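Local coordinates for adhesion G-protein coupled receptor G6 (Danio rerio, PDB 6V55) that probably acts as a cell-surface adhesion receptor in myelination, with a large calcium-binding extracellular region ahead of a G-protein-coupled transmembrane domain, at residues V142-T147 with I240-S245; F269-R274 with V297-S302; S613-T618 with S670-M675; T624-I629 with S642-A647. All coordinates share one frame; numbering follows the deposited sequence.

How the contacts relate
The four contacts fall into two distant pairs along the extracellular region. Contacts 1 and 2 lie in the pentraxin-like domain, with centres about 20 Å apart. They reach one sheet, in which strands 145-154 and 268-276 are neighbours. Contacts 3 and 4 come later in the chain, and their centres are about 17 Å apart. Contact 4 is nested inside the loop closed by contact 3, and the two touch where F674 and I672 pack on L625 and A627. Centres of contacts 1 and 3 are about 100 Å apart, on opposite sides of the chain's centre. Each pair therefore joins parts of its own domain, not one domain to another.

Contact 1 of 4, residues V142-T147 with I240-S245; sequences VLTAFT and IYTLQS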
loop_
_atom_site.group_PDB
_atom_site.type_symbol
_atom_site.label_atom_id
_atom_site.label_comp_id
_atom_site.label_asym_id
_atom_site.label_seq_id
_atom_site.Cartn_x
_atom_site.Cartn_y
_atom_site.Cartn_z
ATOM N N VAL A 142 -45.888 -2.277 26.297
ATOM C CA VAL A 142 -46.558 -2.666 27.523
ATOM C C VAL A 142 -45.985 -3.997 27.985
ATOM O O VAL A 142 -45.862 -4.934 27.186
ATOM C CB VAL A 142 -48.072 -2.724 27.283
ATOM C CG1 VAL A 142 -48.782 -3.543 28.347
ATOM C CG2 VAL A 142 -48.617 -1.292 27.213
ATOM N N LEU A 143 -45.583 -4.067 29.263
ATOM C CA LEU A 143 -44.945 -5.243 29.843
ATOM C C LEU A 143 -45.829 -5.830 30.943
ATOM O O LEU A 143 -46.211 -5.133 31.896
ATOM C CB LEU A 143 -43.555 -4.903 30.386
ATOM C CG LEU A 143 -42.463 -4.560 29.358
ATOM C CD1 LEU A 143 -41.273 -3.906 30.028
ATOM C CD2 LEU A 143 -42.015 -5.782 28.553
ATOM N N THR A 144 -46.177 -7.106 30.782
ATOM C CA THR A 144 -46.735 -7.927 31.846
ATOM C C THR A 144 -45.798 -9.063 32.231
ATOM O O THR A 144 -46.182 -9.929 33.030
ATOM C CB THR A 144 -48.102 -8.488 31.431
ATOM O OG1 THR A 144 -48.026 -9.054 30.115
ATOM C CG2 THR A 144 -49.120 -7.386 31.439
ATOM N N ALA A 145 -44.585 -9.068 31.672
ATOM C CA ALA A 145 -43.502 -10.012 31.902
ATOM C C ALA A 145 -42.229 -9.458 31.268
ATOM O O ALA A 145 -42.281 -8.812 30.219
ATOM C CB ALA A 145 -43.793 -11.408 31.332
ATOM N N PHE A 146 -41.087 -9.703 31.916
ATOM C CA PHE A 146 -39.800 -9.274 31.379
ATOM C C PHE A 146 -38.685 -10.179 31.886
ATOM O O PHE A 146 -38.784 -10.772 32.960
ATOM C CB PHE A 146 -39.467 -7.791 31.709
ATOM C CG PHE A 146 -39.367 -7.446 33.201
ATOM C CD1 PHE A 146 -38.195 -7.649 33.940
ATOM C CD2 PHE A 146 -40.405 -6.784 33.826
ATOM C CE1 PHE A 146 -38.122 -7.320 35.279
ATOM C CE2 PHE A 146 -40.315 -6.429 35.179
ATOM C CZ PHE A 146 -39.179 -6.702 35.888
ATOM N N THR A 147 -37.571 -10.175 31.151
ATOM C CA THR A 147 -36.269 -10.608 31.652
ATOM C C THR A 147 -35.288 -9.467 31.452
ATOM O O THR A 147 -35.171 -8.951 30.339
ATOM C CB THR A 147 -35.751 -11.845 30.916
ATOM O OG1 THR A 147 -36.714 -12.903 31.008
ATOM C CG2 THR A 147 -34.424 -12.297 31.507
ATOM N N ILE A 240 -51.085 -6.890 40.492
ATOM C CA ILE A 240 -52.006 -5.792 40.242
ATOM C C ILE A 240 -51.499 -4.851 39.137
ATOM O O ILE A 240 -52.295 -4.191 38.461
ATOM C CB ILE A 240 -52.193 -5.103 41.613
ATOM C CG1 ILE A 240 -52.797 -6.104 42.576
ATOM C CG2 ILE A 240 -53.098 -3.924 41.615
ATOM C CD1 ILE A 240 -54.121 -6.695 42.112
ATOM N N TYR A 241 -50.199 -4.826 38.877
ATOM C CA TYR A 241 -49.605 -3.766 38.080
ATOM C C TYR A 241 -49.259 -4.232 36.677
ATOM O O TYR A 241 -48.972 -5.403 36.427
ATOM C CB TYR A 241 -48.356 -3.211 38.758
ATOM C CG TYR A 241 -48.683 -2.616 40.094
ATOM C CD1 TYR A 241 -49.396 -1.424 40.186
ATOM C CD2 TYR A 241 -48.315 -3.265 41.276
ATOM C CE1 TYR A 241 -49.716 -0.878 41.425
ATOM C CE2 TYR A 241 -48.630 -2.730 42.516
ATOM C CZ TYR A 241 -49.328 -1.536 42.580
ATOM O OH TYR A 241 -49.646 -1.002 43.806
ATOM N N THR A 242 -49.279 -3.275 35.763
ATOM C CA THR A 242 -48.874 -3.468 34.384
ATOM C C THR A 242 -47.925 -2.333 34.040
ATOM O O THR A 242 -48.192 -1.177 34.383
ATOM C CB THR A 242 -50.104 -3.465 33.455
ATOM O OG1 THR A 242 -51.032 -4.479 33.875
ATOM C CG2 THR A 242 -49.711 -3.694 32.002
ATOM N N LEU A 243 -46.811 -2.652 33.398
ATOM C CA LEU A 243 -45.872 -1.610 33.009
ATOM C C LEU A 243 -46.337 -1.008 31.688
ATOM O O LEU A 243 -46.426 -1.719 30.684
ATOM C CB LEU A 243 -44.461 -2.191 32.905
ATOM C CG LEU A 243 -43.975 -2.993 34.121
ATOM C CD1 LEU A 243 -42.583 -3.570 33.894
ATOM C CD2 LEU A 243 -44.006 -2.133 35.369
ATOM N N GLN A 244 -46.649 0.288 31.685
ATOM C CA GLN A 244 -47.239 0.893 30.502
ATOM C C GLN A 244 -46.190 1.178 29.428
ATOM O O GLN A 244 -44.977 1.112 29.655
ATOM C CB GLN A 244 -47.968 2.186 30.851
ATOM C CG GLN A 244 -49.485 2.044 31.066
ATOM C CD GLN A 244 -50.253 1.521 29.843
ATOM O OE1 GLN A 244 -49.905 1.805 28.688
ATOM N NE2 GLN A 244 -51.325 0.767 30.102
ATOM N N SER A 245 -46.694 1.519 28.242
ATOM C CA SER A 245 -45.878 1.820 27.076
ATOM C C SER A 245 -45.128 3.140 27.235
ATOM O O SER A 245 -45.400 3.948 28.137
ATOM C CB SER A 245 -46.747 1.904 25.822
ATOM O OG SER A 245 -46.822 0.660 25.157
#
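L143 and L243 face each other as a single antiparallel, hydrogen-bonded bridge. L143 N donates to L243 O at 2.9 Å, and L243 N returns a bond to L143 O at 3.0 Å. Both donors lie in the plane of the carbonyl they meet. Beside the bridge, V142 CA sits 3.3 Å from L243 O and adds a CA-H...O contact. The two chains do not pair further as a sheet.

The side chains divide into an inner and an outer group. Inside, the leucines cross each other obliquely and meet CB to CB at 3.8 Å. L243 CG stands anti to its own carbonyl carbon (chi1 -51°). Its CD1 methyl reaches both L143 CB and the ring of F146, where it lies 3.9 Å from CE2. The leucine and the ring cross at about a right angle. Outside, three methyl groups gather near the surface. T242 CG2 touches both V142 CG1 and T144 CG2, 3.8 Å from the latter. T242 and T144 run side by side and point the same way. The other branch of V142, CG2, turns to S245 and approaches its OG to 3.4 Å. Q244 OE1 also borders this methyl, while accepting a bond from S245 N.

The bridge ties the residues just ahead of strand 145-154 to the loop between strands 229-234 and 248-251. F146 also packs on L275 of strand 268-276. T144 pairs through its backbone with K217, whose NZ is hydrogen-bonded to T242 OG1. The contact thus fastens this loop beside one end of the pentraxin-like domain's six-stranded sheet.

Contact 2 of 4, residues F269-R274 with V297-S302; sequences FIYNFR and VDWDHS
W299 lays its indole over the backbone of strand 268-276 at N272, and this is the tight part of the contact. N272 N sits over one face of the ring. W299 CE3 is 3.4 Å from F273 N and 3.6 Å from F273 CB. Farther along the ring, CH2 reaches I270 CG2 at 4.1 Å. Y271 comes in obliquely near the indole nitrogen, its CD2 3.7 Å from W299 NE1. The two ring planes stand 84° apart. W304 adds an edge-to-face ring neighbour to W299 in this pentraxin-like domain. W299 CG is anti to the backbone N (chi1 -158°), which carries the indole across the strand. Its CB meanwhile meets N272 OD1 at 3.5 Å.

R274 and D298 make a second close spot. Here the aliphatic R274 CG packs 3.4 Å from D298 OD1, but the charged ends do not join. D298 forms its salt bridge with R118, while R274 NE turns back to N272 O and its NH1 bonds T289 O. The loose side is D300-S302, which does not touch the strand. It ends at the exposed S302, where S302 OG bonds D300 OD1.

With an alanine at W299, the indole is gone, and the strand backbone at N272 would probably lose its cover, with a gap opened beside F273 CB and Y271.

No hydrogen bond links the two segments. N272 N and W299 NE1 are close, but both are donors. The contact therefore rests on an aromatic face and alkyl groups, while the buried polar ends are satisfied by partners around it.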
loop_
_atom_site.group_PDB
_atom_site.type_symbol
_atom_site.label_atom_id
_atom_site.label_comp_id
_atom_site.label_asym_id
_atom_site.label_seq_id
_atom_site.Cartn_x
_atom_site.Cartn_y
_atom_site.Cartn_z
ATOM N N PHE A 269 -19.545 0.421 37.485
ATOM C CA PHE A 269 -19.600 -0.008 36.092
ATOM C C PHE A 269 -20.796 -0.927 35.841
ATOM O O PHE A 269 -21.156 -1.739 36.696
ATOM C CB PHE A 269 -18.338 -0.792 35.698
ATOM C CG PHE A 269 -17.060 -0.011 35.693
ATOM C CD1 PHE A 269 -15.850 -0.701 35.781
ATOM C CD2 PHE A 269 -17.047 1.375 35.559
ATOM C CE1 PHE A 269 -14.653 -0.036 35.750
ATOM C CE2 PHE A 269 -15.846 2.059 35.538
ATOM C CZ PHE A 269 -14.641 1.348 35.627
ATOM N N ILE A 270 -21.374 -0.841 34.631
ATOM C CA ILE A 270 -22.356 -1.807 34.137
ATOM C C ILE A 270 -21.995 -2.228 32.711
ATOM O O ILE A 270 -21.275 -1.533 31.985
ATOM C CB ILE A 270 -23.806 -1.264 34.217
ATOM C CG1 ILE A 270 -24.840 -2.377 34.466
ATOM C CG2 ILE A 270 -24.136 -0.381 33.035
ATOM C CD1 ILE A 270 -26.266 -1.890 34.634
ATOM N N TYR A 271 -22.468 -3.415 32.331
ATOM C CA TYR A 271 -22.078 -4.029 31.066
ATOM C C TYR A 271 -23.188 -4.971 30.637
ATOM O O TYR A 271 -23.767 -5.652 31.485
ATOM C CB TYR A 271 -20.736 -4.788 31.195
ATOM C CG TYR A 271 -20.350 -5.651 30.006
ATOM C CD1 TYR A 271 -20.283 -7.055 30.105
ATOM C CD2 TYR A 271 -20.047 -5.063 28.792
ATOM C CE1 TYR A 271 -19.922 -7.845 28.987
ATOM C CE2 TYR A 271 -19.691 -5.822 27.683
ATOM C CZ TYR A 271 -19.631 -7.214 27.774
ATOM O OH TYR A 271 -19.283 -7.966 26.652
ATOM N N ASN A 272 -23.484 -4.972 29.328
ATOM C CA ASN A 272 -24.369 -5.942 28.655
ATOM C C ASN A 272 -25.825 -5.894 29.154
ATOM O O ASN A 272 -26.475 -6.929 29.351
ATOM C CB ASN A 272 -23.802 -7.365 28.712
ATOM C CG ASN A 272 -24.104 -8.138 27.453
ATOM O OD1 ASN A 272 -24.480 -7.552 26.432
ATOM N ND2 ASN A 272 -23.969 -9.456 27.515
ATOM N N PHE A 273 -26.357 -4.675 29.302
ATOM C CA PHE A 273 -27.730 -4.484 29.767
ATOM C C PHE A 273 -28.706 -4.815 28.641
ATOM O O PHE A 273 -28.707 -4.158 27.592
ATOM C CB PHE A 273 -27.943 -3.049 30.256
ATOM C CG PHE A 273 -29.245 -2.835 31.006
ATOM C CD1 PHE A 273 -30.417 -2.462 30.333
ATOM C CD2 PHE A 273 -29.283 -2.963 32.377
ATOM C CE1 PHE A 273 -31.601 -2.269 31.014
ATOM C CE2 PHE A 273 -30.471 -2.758 33.068
ATOM C CZ PHE A 273 -31.630 -2.408 32.382
ATOM N N ARG A 274 -29.554 -5.814 28.874
ATOM C CA ARG A 274 -30.513 -6.282 27.883
ATOM C C ARG A 274 -31.872 -6.509 28.545
ATOM O O ARG A 274 -31.963 -6.763 29.746
ATOM C CB ARG A 274 -30.028 -7.576 27.194
ATOM C CG ARG A 274 -28.679 -7.505 26.453
ATOM C CD ARG A 274 -28.041 -8.887 26.307
ATOM N NE ARG A 274 -27.376 -9.343 27.528
ATOM C CZ ARG A 274 -27.075 -10.618 27.789
ATOM N NH1 ARG A 274 -27.387 -11.570 26.905
ATOM N NH2 ARG A 274 -26.475 -10.944 28.939
ATOM N N VAL A 297 -34.544 -4.036 24.444
ATOM C CA VAL A 297 -33.329 -3.243 24.569
ATOM C C VAL A 297 -32.154 -4.214 24.513
ATOM O O VAL A 297 -32.174 -5.258 25.173
ATOM C CB VAL A 297 -33.328 -2.420 25.874
ATOM C CG1 VAL A 297 -32.087 -1.604 25.997
ATOM C CG2 VAL A 297 -34.528 -1.485 25.931
ATOM N N ASP A 298 -31.157 -3.893 23.691
ATOM C CA ASP A 298 -29.923 -4.658 23.585
ATOM C C ASP A 298 -28.735 -3.734 23.831
ATOM O O ASP A 298 -28.833 -2.512 23.671
ATOM C CB ASP A 298 -29.818 -5.326 22.201
ATOM C CG ASP A 298 -28.711 -6.361 22.122
ATOM O OD1 ASP A 298 -28.536 -7.145 23.075
ATOM O OD2 ASP A 298 -28.000 -6.380 21.095
ATOM N N TRP A 299 -27.621 -4.328 24.254
ATOM C CA TRP A 299 -26.375 -3.609 24.485
ATOM C C TRP A 299 -25.669 -3.368 23.167
ATOM O O TRP A 299 -24.827 -4.156 22.722
ATOM C CB TRP A 299 -25.479 -4.384 25.438
ATOM C CG TRP A 299 -24.438 -3.566 26.150
ATOM C CD1 TRP A 299 -23.092 -3.774 26.110
ATOM C CD2 TRP A 299 -24.648 -2.505 27.108
ATOM N NE1 TRP A 299 -22.450 -2.883 26.933
ATOM C CE2 TRP A 299 -23.378 -2.094 27.556
ATOM C CE3 TRP A 299 -25.781 -1.838 27.594
ATOM C CZ2 TRP A 299 -23.205 -1.050 28.459
ATOM C CZ3 TRP A 299 -25.606 -0.802 28.512
ATOM C CH2 TRP A 299 -24.325 -0.418 28.927
ATOM N N ASP A 300 -26.005 -2.241 22.568
ATOM C CA ASP A 300 -25.747 -1.944 21.177
ATOM C C ASP A 300 -26.075 -0.470 21.055
ATOM O O ASP A 300 -27.079 -0.019 21.618
ATOM C CB ASP A 300 -26.620 -2.811 20.264
ATOM C CG ASP A 300 -26.193 -2.766 18.823
ATOM O OD1 ASP A 300 -26.329 -1.693 18.179
ATOM O OD2 ASP A 300 -25.735 -3.822 18.335
ATOM N N HIS A 301 -25.212 0.270 20.351
ATOM C CA HIS A 301 -25.231 1.725 20.412
ATOM C C HIS A 301 -26.483 2.338 19.806
ATOM O O HIS A 301 -26.900 3.409 20.262
ATOM C CB HIS A 301 -24.021 2.287 19.696
ATOM C CG HIS A 301 -22.762 2.184 20.481
ATOM N ND1 HIS A 301 -22.430 3.090 21.468
ATOM C CD2 HIS A 301 -21.740 1.299 20.414
ATOM C CE1 HIS A 301 -21.259 2.760 21.981
ATOM N NE2 HIS A 301 -20.819 1.677 21.361
ATOM N N SER A 302 -27.126 1.643 18.853
ATOM C CA SER A 302 -28.369 2.121 18.252
ATOM C C SER A 302 -29.547 2.161 19.236
ATOM O O SER A 302 -30.530 2.864 18.967
ATOM C CB SER A 302 -28.732 1.241 17.050
ATOM O OG SER A 302 -28.767 -0.137 17.400
#

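Contact 3 of 4, residues S613-T618 with S670-M675; sequences SALDTT and SRINFM
S613 and I672 form an antiparallel hydrogen-bonded pair, followed by A614 and R671 as a non-hydrogen-bonded pair. I672 N reaches S613 O at 2.7 Å, and S613 N bonds I672 O at 3.0 Å. Past the strand end, L615 N still holds S670 O at 2.8 Å, tilted 33° from the carbonyl plane.

L615 and I672 carry the side-chain contact and cross at about a right angle. L615 CG lies anti to the backbone N (chi1 -164°), and this brings CD1 against I672 CG1 at 3.7 Å. The same CG1 meets L615 CB at 3.9 Å. On the shared face of the sheet, S613 OG lies 3.8 Å from I672 CB. R671 touches S613 O with its CB, while its guanidinium is held by the carbonyl of I594. F620 and V702 also border L615.

The two strands are the inner pair of a four-stranded antiparallel sheet. I672 packs on S623 and L625 of strand 623-628, which belongs to a second sheet. Two facing sheets fit the beta-sandwich of a GAIN domain, the membrane-proximal domain of adhesion G-protein coupled receptors.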
loop_
_atom_site.group_PDB
_atom_site.type_symbol
_atom_site.label_atom_id
_atom_site.label_comp_id
_atom_site.label_asym_id
_atom_site.label_seq_id
_atom_site.Cartn_x
_atom_site.Cartn_y
_atom_site.Cartn_z
ATOM N N SER A 613 7.272 -5.124 -46.945
ATOM C CA SER A 613 6.379 -5.774 -47.896
ATOM C C SER A 613 7.220 -6.379 -49.007
ATOM O O SER A 613 8.306 -5.880 -49.320
ATOM C CB SER A 613 5.357 -4.811 -48.498
ATOM O OG SER A 613 5.955 -3.978 -49.472
ATOM N N ALA A 614 6.696 -7.440 -49.615
ATOM C CA ALA A 614 7.456 -8.199 -50.596
ATOM C C ALA A 614 7.430 -7.515 -51.964
ATOM O O ALA A 614 6.400 -6.979 -52.387
ATOM C CB ALA A 614 6.898 -9.619 -50.688
ATOM N N LEU A 615 8.577 -7.533 -52.653
ATOM C CA LEU A 615 8.742 -6.917 -53.969
ATOM C C LEU A 615 9.050 -8.011 -54.981
ATOM O O LEU A 615 10.066 -8.707 -54.859
ATOM C CB LEU A 615 9.863 -5.863 -53.979
ATOM C CG LEU A 615 10.060 -4.795 -55.094
ATOM C CD1 LEU A 615 11.039 -3.719 -54.676
ATOM C CD2 LEU A 615 10.596 -5.294 -56.439
ATOM N N ASP A 616 8.233 -8.082 -56.029
ATOM C CA ASP A 616 8.516 -8.930 -57.179
ATOM C C ASP A 616 9.319 -8.141 -58.210
ATOM O O ASP A 616 8.811 -7.179 -58.798
ATOM C CB ASP A 616 7.220 -9.447 -57.792
ATOM C CG ASP A 616 7.444 -10.646 -58.679
ATOM O OD1 ASP A 616 8.578 -11.180 -58.686
ATOM O OD2 ASP A 616 6.485 -11.066 -59.357
ATOM N N THR A 617 10.567 -8.551 -58.442
ATOM C CA THR A 617 11.415 -7.821 -59.378
ATOM C C THR A 617 11.039 -8.046 -60.842
ATOM O O THR A 617 11.480 -7.274 -61.693
ATOM C CB THR A 617 12.898 -8.174 -59.154
ATOM O OG1 THR A 617 13.054 -9.580 -58.916
ATOM C CG2 THR A 617 13.452 -7.413 -57.957
ATOM N N THR A 618 10.218 -9.052 -61.158
ATOM C CA THR A 618 9.829 -9.288 -62.547
ATOM C C THR A 618 8.699 -8.353 -62.962
ATOM O O THR A 618 8.833 -7.578 -63.920
ATOM C CB THR A 618 9.406 -10.743 -62.742
ATOM O OG1 THR A 618 8.032 -10.884 -62.364
ATOM C CG2 THR A 618 10.273 -11.678 -61.888
ATOM N N SER A 670 14.404 -8.200 -52.569
ATOM C CA SER A 670 13.263 -9.007 -52.169
ATOM C C SER A 670 12.102 -8.186 -51.650
ATOM O O SER A 670 10.954 -8.635 -51.746
ATOM C CB SER A 670 13.652 -9.984 -51.038
ATOM O OG SER A 670 14.753 -10.813 -51.362
ATOM N N ARG A 671 12.376 -7.023 -51.059
ATOM C CA ARG A 671 11.433 -6.379 -50.166
ATOM C C ARG A 671 11.399 -4.895 -50.445
ATOM O O ARG A 671 12.305 -4.350 -51.054
ATOM C CB ARG A 671 11.802 -6.570 -48.694
ATOM C CG ARG A 671 11.614 -7.951 -48.159
ATOM C CD ARG A 671 12.832 -8.367 -47.394
ATOM N NE ARG A 671 12.592 -9.597 -46.638
ATOM C CZ ARG A 671 12.557 -9.686 -45.308
ATOM N NH1 ARG A 671 12.759 -8.616 -44.548
ATOM N NH2 ARG A 671 12.333 -10.857 -44.738
ATOM N N ILE A 672 10.339 -4.245 -49.973
ATOM C CA ILE A 672 10.317 -2.801 -49.759
ATOM C C ILE A 672 10.239 -2.578 -48.263
ATOM O O ILE A 672 9.463 -3.247 -47.579
ATOM C CB ILE A 672 9.129 -2.120 -50.458
ATOM C CG1 ILE A 672 8.950 -2.701 -51.856
ATOM C CG2 ILE A 672 9.340 -0.600 -50.501
ATOM C CD1 ILE A 672 7.989 -1.956 -52.748
ATOM N N ASN A 673 11.053 -1.665 -47.757
ATOM C CA ASN A 673 11.077 -1.292 -46.352
ATOM C C ASN A 673 10.492 0.102 -46.191
ATOM O O ASN A 673 10.670 0.964 -47.049
ATOM C CB ASN A 673 12.513 -1.307 -45.826
ATOM C CG ASN A 673 13.202 -2.643 -46.058
ATOM O OD1 ASN A 673 12.580 -3.686 -45.930
ATOM N ND2 ASN A 673 14.484 -2.614 -46.418
ATOM N N PHE A 674 9.817 0.342 -45.079
ATOM C CA PHE A 674 9.247 1.665 -44.861
ATOM C C PHE A 674 9.273 1.924 -43.365
ATOM O O PHE A 674 8.858 1.063 -42.592
ATOM C CB PHE A 674 7.819 1.723 -45.421
ATOM C CG PHE A 674 7.191 3.093 -45.423
ATOM C CD1 PHE A 674 6.492 3.563 -44.305
ATOM C CD2 PHE A 674 7.213 3.878 -46.564
ATOM C CE1 PHE A 674 5.889 4.809 -44.298
ATOM C CE2 PHE A 674 6.599 5.139 -46.572
ATOM C CZ PHE A 674 5.927 5.592 -45.432
ATOM N N MET A 675 9.774 3.094 -42.960
ATOM C CA MET A 675 9.745 3.541 -41.566
ATOM C C MET A 675 9.203 4.961 -41.500
ATOM O O MET A 675 9.545 5.805 -42.337
ATOM C CB MET A 675 11.138 3.523 -40.916
ATOM C CG MET A 675 11.914 2.247 -41.134
ATOM S SD MET A 675 13.565 2.243 -40.470
ATOM C CE MET A 675 14.396 1.581 -41.918
#

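Contact 4 of 4, residues T624-I629 with S642-A647; sequences TLSAFI and SEAHNA
S626, A644 and T624 have the most surface buried here, and S626 lies at the middle. Its OG accepts a hydrogen bond from A644 N at 3.1 Å, with an N-H...O angle of 151°. OG stands anti to its own backbone N (chi1 -161°), which directs it at the 642-647 loop. The same oxygen lies 3.4 Å from A647 CB and also touches E643 CA. The S626 CB, one atom back, is 3.3 Å from S642 O. One small side chain therefore meets the loop at four residues.

A644 turns its methyl onto the ring of F628. A644 CB is 4.0 Å from the ring centroid and 27° off the ring normal, a CH-pi contact over the face. Its closest ring atom is F628 CD1 at 3.6 Å. The phenyl is brought there by a CG placed between the backbone N and the carbonyl carbon. D639 of strand 637-639 also borders both F628 and A644.

T624 works at the other end. Its CG2 methyl lies 3.9 Å from E643 N and rests against the loop backbone. Its OG1 makes a weak hydrogen bond with T652 OG1. On the strand's opposite side, L625 and A627 pack on strand 671-677.

An alanine in place of S626 removes the hydroxyl and would probably leave A644 N without this acceptor, setting the loop freer to shift.

The contact thus combines one buried polar bond with methyl contacts. The hydroxyl gives the loop backbone one polar tie to the strand, and the methyl of A644 keeps F628 covered on one face.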
loop_
_atom_site.group_PDB
_atom_site.type_symbol
_atom_site.label_atom_id
_atom_site.label_comp_id
_atom_site.label_asym_id
_atom_site.label_seq_id
_atom_site.Cartn_x
_atom_site.Cartn_y
_atom_site.Cartn_z
ATOM N N THR A 624 3.576 2.961 -54.530
ATOM C CA THR A 624 3.291 4.124 -53.694
ATOM C C THR A 624 2.993 3.630 -52.291
ATOM O O THR A 624 2.170 2.728 -52.122
ATOM C CB THR A 624 2.112 4.943 -54.231
ATOM O OG1 THR A 624 2.481 5.542 -55.480
ATOM C CG2 THR A 624 1.709 6.055 -53.257
ATOM N N LEU A 625 3.694 4.185 -51.294
ATOM C CA LEU A 625 3.547 3.778 -49.904
ATOM C C LEU A 625 3.311 5.022 -49.066
ATOM O O LEU A 625 3.761 6.115 -49.428
ATOM C CB LEU A 625 4.782 3.030 -49.376
ATOM C CG LEU A 625 5.289 1.769 -50.072
ATOM C CD1 LEU A 625 6.366 2.104 -51.096
ATOM C CD2 LEU A 625 5.864 0.856 -49.030
ATOM N N SER A 626 2.642 4.842 -47.924
ATOM C CA SER A 626 2.014 5.959 -47.232
ATOM C C SER A 626 1.913 5.692 -45.735
ATOM O O SER A 626 1.570 4.587 -45.307
ATOM C CB SER A 626 0.618 6.207 -47.811
ATOM O OG SER A 626 0.137 7.498 -47.502
ATOM N N ALA A 627 2.187 6.723 -44.942
ATOM C CA ALA A 627 2.037 6.676 -43.496
ATOM C C ALA A 627 0.906 7.597 -43.053
ATOM O O ALA A 627 0.800 8.737 -43.517
ATOM C CB ALA A 627 3.338 7.080 -42.806
ATOM N N PHE A 628 0.084 7.117 -42.124
ATOM C CA PHE A 628 -1.117 7.834 -41.716
ATOM C C PHE A 628 -1.531 7.353 -40.328
ATOM O O PHE A 628 -1.094 6.292 -39.871
ATOM C CB PHE A 628 -2.246 7.643 -42.747
ATOM C CG PHE A 628 -2.884 6.264 -42.731
ATOM C CD1 PHE A 628 -2.232 5.155 -43.295
ATOM C CD2 PHE A 628 -4.149 6.081 -42.179
ATOM C CE1 PHE A 628 -2.822 3.893 -43.295
ATOM C CE2 PHE A 628 -4.750 4.819 -42.165
ATOM C CZ PHE A 628 -4.084 3.725 -42.730
ATOM N N ILE A 629 -2.371 8.161 -39.656
ATOM C CA ILE A 629 -3.013 7.806 -38.385
ATOM C C ILE A 629 -4.522 7.810 -38.579
ATOM O O ILE A 629 -5.095 8.821 -39.003
ATOM C CB ILE A 629 -2.646 8.765 -37.238
ATOM C CG1 ILE A 629 -1.191 9.235 -37.326
ATOM C CG2 ILE A 629 -2.916 8.084 -35.920
ATOM C CD1 ILE A 629 -0.779 10.171 -36.191
ATOM N N SER A 642 -1.670 2.603 -51.711
ATOM C CA SER A 642 -2.192 3.890 -52.128
ATOM C C SER A 642 -1.534 4.991 -51.306
ATOM O O SER A 642 -0.768 4.725 -50.387
ATOM C CB SER A 642 -3.710 3.922 -51.946
ATOM O OG SER A 642 -4.084 3.201 -50.779
ATOM N N GLU A 643 -1.830 6.239 -51.660
ATOM C CA GLU A 643 -1.606 7.372 -50.769
ATOM C C GLU A 643 -2.857 7.520 -49.906
ATOM O O GLU A 643 -3.931 7.853 -50.416
ATOM C CB GLU A 643 -1.325 8.650 -51.554
ATOM C CG GLU A 643 -1.361 9.911 -50.689
ATOM C CD GLU A 643 -1.088 11.201 -51.458
ATOM O OE1 GLU A 643 -0.963 11.169 -52.709
ATOM O OE2 GLU A 643 -0.995 12.257 -50.790
ATOM N N ALA A 644 -2.724 7.242 -48.612
ATOM C CA ALA A 644 -3.852 7.315 -47.692
ATOM C C ALA A 644 -4.276 8.762 -47.459
ATOM O O ALA A 644 -3.515 9.704 -47.690
ATOM C CB ALA A 644 -3.495 6.658 -46.362
ATOM N N HIS A 645 -5.511 8.930 -46.991
ATOM C CA HIS A 645 -6.079 10.263 -46.835
ATOM C C HIS A 645 -5.508 10.956 -45.603
ATOM O O HIS A 645 -5.409 10.352 -44.525
ATOM C CB HIS A 645 -7.604 10.197 -46.749
ATOM C CG HIS A 645 -8.269 11.534 -46.862
ATOM N ND1 HIS A 645 -9.253 11.955 -45.991
ATOM C CD2 HIS A 645 -8.090 12.550 -47.744
ATOM C CE1 HIS A 645 -9.654 13.168 -46.332
ATOM N NE2 HIS A 645 -8.965 13.551 -47.392
ATOM N N ASN A 646 -5.159 12.240 -45.787
ATOM C CA ASN A 646 -4.413 13.084 -44.846
ATOM C C ASN A 646 -3.122 12.397 -44.393
ATOM O O ASN A 646 -2.867 12.207 -43.201
ATOM C CB ASN A 646 -5.273 13.495 -43.642
ATOM C CG ASN A 646 -6.468 14.347 -44.030
ATOM O OD1 ASN A 646 -6.325 15.427 -44.607
ATOM N ND2 ASN A 646 -7.662 13.866 -43.696
ATOM N N ALA A 647 -2.317 11.999 -45.377
ATOM C CA ALA A 647 -1.082 11.285 -45.093
ATOM C C ALA A 647 -0.033 12.223 -44.514
ATOM O O ALA A 647 0.024 13.411 -44.843
ATOM C CB ALA A 647 -0.536 10.620 -46.353
#